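Putative pectin lyase (Geobacillus virus E2, PDB 7CHU) is a tailspike protein of a deep-sea thermophilic bacteriophage that probably binds, and may cleave, polysaccharide on the surface of its bacterial host. Local coordinates at residues A[250-261]-A[279-290]. Residues are numbered along the deposited sequence; the frame is centred on the assembly and turned at random.
Sequences SNRLLFIACHFE and NGNNQFIGCKFH
Lys288 NZ reaches Glu261 OE1 in a long salt bridge of 3.6 Å; a water accepts from NZ and donates to Glu261 OE2, and Asp219 of a third subunit forms a further salt bridge. The lysine gets there fully extended, CG anti to its backbone N (chi1 168°), with CD over one face of the His259 imidazole, 3.8 Å from the ring centroid, in a CH-pi contact. A long aliphatic chain ending in a charge suits this place, packing on a ring yet meeting two carboxylates. His259 NE2 donates to Glu261 OE1 at 2.7 Å, in the ring plane and on the anti lone pair, which, with the water on OE2, restrains the carboxylate.

Backbones run parallel, joined by N-H to O=C bonds such as Ala257 N to Ile285 O (2.8 Å, 178°). Ala257 and Gly286, both at positive phi, which favours glycine, break each strand in two. On the face opposite the lysine, Phe255 and Phe284 lie side by side, planes 7° apart but barely overlapping; Phe260 and Phe289 repeat this, and Phe321 stacks on Phe289. Asn282 OD1 replaces a main-chain acceptor for Leu253 N at 2.8 Å, Asn281 O being too distant. A second water accepts from Arg252 NH1 and Gln283 NE2 and donates to Asn281 O and OD1; Arg252 NH2 and Gln283 NE2 also bond Gly286 O and Asn318 O of a second subunit, and Asn281 OD1 bonds Tyr315.

These are neighbouring coils of a right-handed parallel beta-helix, as in the pectate lyase-like family: near-parallel phenyl rings, repeated from coil to coil, pack inside, while the outer face, polar and apolar, meets the trimer's other subunits.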
loop_
_atom_site.group_PDB
_atom_site.type_symbol
_atom_site.label_atom_id
_atom_site.label_comp_id
_atom_site.label_asym_id
_atom_site.label_seq_id
_atom_site.Cartn_x
_atom_site.Cartn_y
_atom_site.Cartn_z
ATOM N N SER A 250 16.056 -2.634 16.006
ATOM C CA SER A 250 15.216 -3.215 14.967
ATOM C C SER A 250 14.859 -2.102 13.989
ATOM O O SER A 250 14.501 -1.001 14.405
ATOM C CB SER A 250 13.947 -3.830 15.561
ATOM O OG SER A 250 14.231 -5.064 16.226
ATOM N N ASN A 251 14.972 -2.380 12.696
ATOM C CA ASN A 251 14.689 -1.358 11.702
ATOM C C ASN A 251 14.237 -2.023 10.405
ATOM O O ASN A 251 14.545 -3.193 10.143
ATOM C CB ASN A 251 15.912 -0.446 11.476
ATOM C CG ASN A 251 17.034 -1.156 10.775
ATOM O OD1 ASN A 251 16.978 -1.341 9.564
ATOM N ND2 ASN A 251 18.051 -1.598 11.537
ATOM N N ARG A 252 13.479 -1.269 9.610
ATOM C CA ARG A 252 12.958 -1.750 8.328
ATOM C C ARG A 252 12.154 -3.042 8.482
ATOM O O ARG A 252 12.229 -3.948 7.647
ATOM C CB ARG A 252 14.092 -1.911 7.316
ATOM C CG ARG A 252 14.591 -0.579 6.765
ATOM C CD ARG A 252 13.501 0.096 5.905
ATOM N NE ARG A 252 13.202 -0.699 4.722
ATOM C CZ ARG A 252 12.246 -0.415 3.836
ATOM N NH1 ARG A 252 11.501 0.669 3.992
ATOM N NH2 ARG A 252 12.055 -1.209 2.775
ATOM N N LEU A 253 11.395 -3.143 9.567
ATOM C CA LEU A 253 10.334 -4.136 9.684
ATOM C C LEU A 253 9.092 -3.597 8.977
ATOM O O LEU A 253 8.554 -2.566 9.395
ATOM C CB LEU A 253 10.002 -4.415 11.147
ATOM C CG LEU A 253 11.108 -4.879 12.118
ATOM C CD1 LEU A 253 10.570 -4.895 13.541
ATOM C CD2 LEU A 253 11.565 -6.240 11.727
ATOM N N LEU A 254 8.621 -4.292 7.942
ATOM C CA LEU A 254 7.470 -3.840 7.156
ATOM C C LEU A 254 6.310 -4.798 7.374
ATOM O O LEU A 254 6.340 -5.934 6.888
ATOM C CB LEU A 254 7.816 -3.740 5.671
ATOM C CG LEU A 254 8.317 -2.356 5.217
ATOM C CD1 LEU A 254 9.673 -1.945 5.841
ATOM C CD2 LEU A 254 8.378 -2.219 3.690
ATOM N N PHE A 255 5.295 -4.342 8.104
ATOM C CA PHE A 255 4.060 -5.088 8.298
ATOM C C PHE A 255 3.051 -4.585 7.269
ATOM O O PHE A 255 2.709 -3.400 7.264
ATOM C CB PHE A 255 3.519 -4.900 9.720
ATOM C CG PHE A 255 4.451 -5.377 10.813
ATOM C CD1 PHE A 255 5.531 -4.609 11.213
ATOM C CD2 PHE A 255 4.217 -6.585 11.454
ATOM C CE1 PHE A 255 6.363 -5.033 12.243
ATOM C CE2 PHE A 255 5.054 -7.034 12.473
ATOM C CZ PHE A 255 6.143 -6.261 12.862
ATOM N N ILE A 256 2.617 -5.457 6.364
ATOM C CA ILE A 256 1.779 -5.050 5.249
ATOM C C ILE A 256 0.485 -5.830 5.324
ATOM O O ILE A 256 0.498 -7.065 5.372
ATOM C CB ILE A 256 2.469 -5.258 3.898
ATOM C CG1 ILE A 256 3.746 -4.411 3.812
ATOM C CG2 ILE A 256 1.489 -4.909 2.761
ATOM C CD1 ILE A 256 4.581 -4.700 2.537
ATOM N N ALA A 257 -0.632 -5.115 5.375
ATOM C CA ALA A 257 -1.944 -5.766 5.386
ATOM C C ALA A 257 -2.039 -6.768 6.538
ATOM O O ALA A 257 -2.545 -7.881 6.386
ATOM C CB ALA A 257 -2.221 -6.452 4.035
ATOM N N CYS A 258 -1.548 -6.374 7.705
ATOM C CA CYS A 258 -1.561 -7.262 8.855
ATOM C C CYS A 258 -2.837 -7.032 9.661
ATOM O O CYS A 258 -3.480 -5.989 9.550
ATOM C CB CYS A 258 -0.314 -7.027 9.697
ATOM S SG CYS A 258 1.167 -7.655 8.828
ATOM N N HIS A 259 -3.183 -8.006 10.504
ATOM C CA HIS A 259 -4.477 -8.020 11.201
ATOM C C HIS A 259 -4.212 -8.298 12.682
ATOM O O HIS A 259 -3.877 -9.431 13.038
ATOM C CB HIS A 259 -5.383 -9.081 10.571
ATOM C CG HIS A 259 -6.745 -9.219 11.188
ATOM N ND1 HIS A 259 -7.779 -9.855 10.532
ATOM C CD2 HIS A 259 -7.239 -8.864 12.399
ATOM C CE1 HIS A 259 -8.858 -9.855 11.296
ATOM N NE2 HIS A 259 -8.560 -9.255 12.433
ATOM N N PHE A 260 -4.359 -7.275 13.538
ATOM C CA PHE A 260 -4.149 -7.397 14.984
ATOM C C PHE A 260 -5.497 -7.233 15.670
ATOM O O PHE A 260 -6.157 -6.211 15.481
ATOM C CB PHE A 260 -3.168 -6.342 15.507
ATOM C CG PHE A 260 -1.835 -6.328 14.802
ATOM C CD1 PHE A 260 -0.816 -7.161 15.217
ATOM C CD2 PHE A 260 -1.601 -5.472 13.728
ATOM C CE1 PHE A 260 0.427 -7.163 14.558
ATOM C CE2 PHE A 260 -0.376 -5.454 13.062
ATOM C CZ PHE A 260 0.651 -6.305 13.481
ATOM N N GLU A 261 -5.932 -8.238 16.425
ATOM C CA GLU A 261 -7.280 -8.149 16.976
ATOM C C GLU A 261 -7.348 -8.793 18.351
ATOM O O GLU A 261 -6.800 -9.870 18.553
ATOM C CB GLU A 261 -8.307 -8.821 16.052
ATOM C CG GLU A 261 -9.730 -8.739 16.619
ATOM C CD GLU A 261 -10.810 -8.952 15.575
ATOM O OE1 GLU A 261 -10.484 -9.205 14.396
ATOM O OE2 GLU A 261 -11.992 -8.864 15.942
ATOM N N ASN A 279 14.856 1.931 17.927
ATOM C CA ASN A 279 14.122 1.325 16.830
ATOM C C ASN A 279 13.742 2.401 15.824
ATOM O O ASN A 279 13.371 3.528 16.192
ATOM C CB ASN A 279 12.876 0.599 17.357
ATOM C CG ASN A 279 13.241 -0.600 18.252
ATOM O OD1 ASN A 279 14.182 -1.344 17.964
ATOM N ND2 ASN A 279 12.491 -0.791 19.322
ATOM N N GLY A 280 13.859 2.071 14.546
ATOM C CA GLY A 280 13.623 3.089 13.535
ATOM C C GLY A 280 13.176 2.525 12.205
ATOM O O GLY A 280 13.463 1.375 11.863
ATOM N N ASN A 281 12.470 3.364 11.449
ATOM C CA ASN A 281 12.186 3.083 10.044
ATOM C C ASN A 281 11.401 1.787 9.857
ATOM O O ASN A 281 11.575 1.065 8.879
ATOM C CB ASN A 281 13.473 3.073 9.225
ATOM C CG ASN A 281 13.653 4.355 8.461
ATOM O OD1 ASN A 281 12.893 4.641 7.514
ATOM N ND2 ASN A 281 14.637 5.157 8.869
ATOM N N ASN A 282 10.489 1.519 10.772
ATOM C CA ASN A 282 9.573 0.403 10.633
ATOM C C ASN A 282 8.229 0.902 10.127
ATOM O O ASN A 282 7.889 2.066 10.317
ATOM C CB ASN A 282 9.451 -0.292 11.967
ATOM C CG ASN A 282 10.814 -0.698 12.484
ATOM O OD1 ASN A 282 11.466 -1.544 11.867
ATOM N ND2 ASN A 282 11.280 -0.056 13.572
ATOM N N GLN A 283 7.469 0.021 9.470
ATOM C CA GLN A 283 6.290 0.457 8.733
ATOM C C GLN A 283 5.109 -0.456 9.013
ATOM O O GLN A 283 5.274 -1.670 9.174
ATOM C CB GLN A 283 6.558 0.487 7.223
ATOM C CG GLN A 283 7.753 1.347 6.812
ATOM C CD GLN A 283 7.608 1.927 5.416
ATOM O OE1 GLN A 283 6.533 1.838 4.802
ATOM N NE2 GLN A 283 8.676 2.546 4.913
ATOM N N PHE A 284 3.918 0.143 9.033
ATOM C CA PHE A 284 2.639 -0.553 9.111
ATOM C C PHE A 284 1.775 0.005 7.987
ATOM O O PHE A 284 1.358 1.164 8.050
ATOM C CB PHE A 284 1.979 -0.344 10.470
ATOM C CG PHE A 284 2.800 -0.897 11.604
ATOM C CD1 PHE A 284 3.819 -0.142 12.163
ATOM C CD2 PHE A 284 2.585 -2.178 12.057
ATOM C CE1 PHE A 284 4.630 -0.669 13.173
ATOM C CE2 PHE A 284 3.387 -2.723 13.091
ATOM C CZ PHE A 284 4.399 -1.964 13.644
ATOM N N ILE A 285 1.528 -0.802 6.955
ATOM C CA ILE A 285 0.819 -0.354 5.756
ATOM C C ILE A 285 -0.498 -1.118 5.686
ATOM O O ILE A 285 -0.509 -2.344 5.529
ATOM C CB ILE A 285 1.659 -0.551 4.485
ATOM C CG1 ILE A 285 2.996 0.211 4.620
ATOM C CG2 ILE A 285 0.847 -0.123 3.213
ATOM C CD1 ILE A 285 4.026 -0.144 3.539
ATOM N N GLY A 286 -1.603 -0.404 5.813
ATOM C CA GLY A 286 -2.890 -1.053 5.675
ATOM C C GLY A 286 -3.253 -1.990 6.800
ATOM O O GLY A 286 -4.081 -2.877 6.605
ATOM N N CYS A 287 -2.695 -1.790 7.993
ATOM C CA CYS A 287 -2.905 -2.752 9.059
ATOM C C CYS A 287 -4.156 -2.430 9.871
ATOM O O CYS A 287 -4.636 -1.289 9.913
ATOM C CB CYS A 287 -1.668 -2.843 9.959
ATOM S SG CYS A 287 -0.184 -3.479 9.095
ATOM N N LYS A 288 -4.717 -3.480 10.467
ATOM C CA LYS A 288 -5.914 -3.402 11.305
ATOM C C LYS A 288 -5.519 -3.543 12.777
ATOM O O LYS A 288 -4.782 -4.464 13.118
ATOM C CB LYS A 288 -6.890 -4.524 10.929
ATOM C CG LYS A 288 -8.047 -4.729 11.921
ATOM C CD LYS A 288 -9.002 -5.791 11.400
ATOM C CE LYS A 288 -10.123 -6.087 12.357
ATOM N NZ LYS A 288 -11.205 -6.867 11.697
ATOM N N PHE A 289 -6.013 -2.641 13.647
ATOM C CA PHE A 289 -5.784 -2.687 15.098
ATOM C C PHE A 289 -7.146 -2.615 15.788
ATOM O O PHE A 289 -7.731 -1.532 15.923
ATOM C CB PHE A 289 -4.878 -1.548 15.571
ATOM C CG PHE A 289 -3.518 -1.532 14.923
ATOM C CD1 PHE A 289 -3.293 -0.790 13.767
ATOM C CD2 PHE A 289 -2.473 -2.262 15.456
ATOM C CE1 PHE A 289 -2.028 -0.779 13.142
ATOM C CE2 PHE A 289 -1.204 -2.246 14.863
ATOM C CZ PHE A 289 -0.976 -1.518 13.694
ATOM N N HIS A 290 -7.644 -3.762 16.236
ATOM C CA HIS A 290 -9.042 -3.918 16.641
ATOM C C HIS A 290 -9.105 -4.405 18.086
ATOM O O HIS A 290 -8.459 -5.388 18.434
ATOM C CB HIS A 290 -9.721 -4.916 15.696
ATOM C CG HIS A 290 -11.215 -4.925 15.748
ATOM N ND1 HIS A 290 -11.921 -5.437 16.817
ATOM C CD2 HIS A 290 -12.138 -4.589 14.815
ATOM C CE1 HIS A 290 -13.218 -5.374 16.555
ATOM N NE2 HIS A 290 -13.373 -4.864 15.347
HETATM O O HOH W 1 11.240 2.404 6.397
HETATM O O HOH W 2 -13.265 -8.133 13.503
#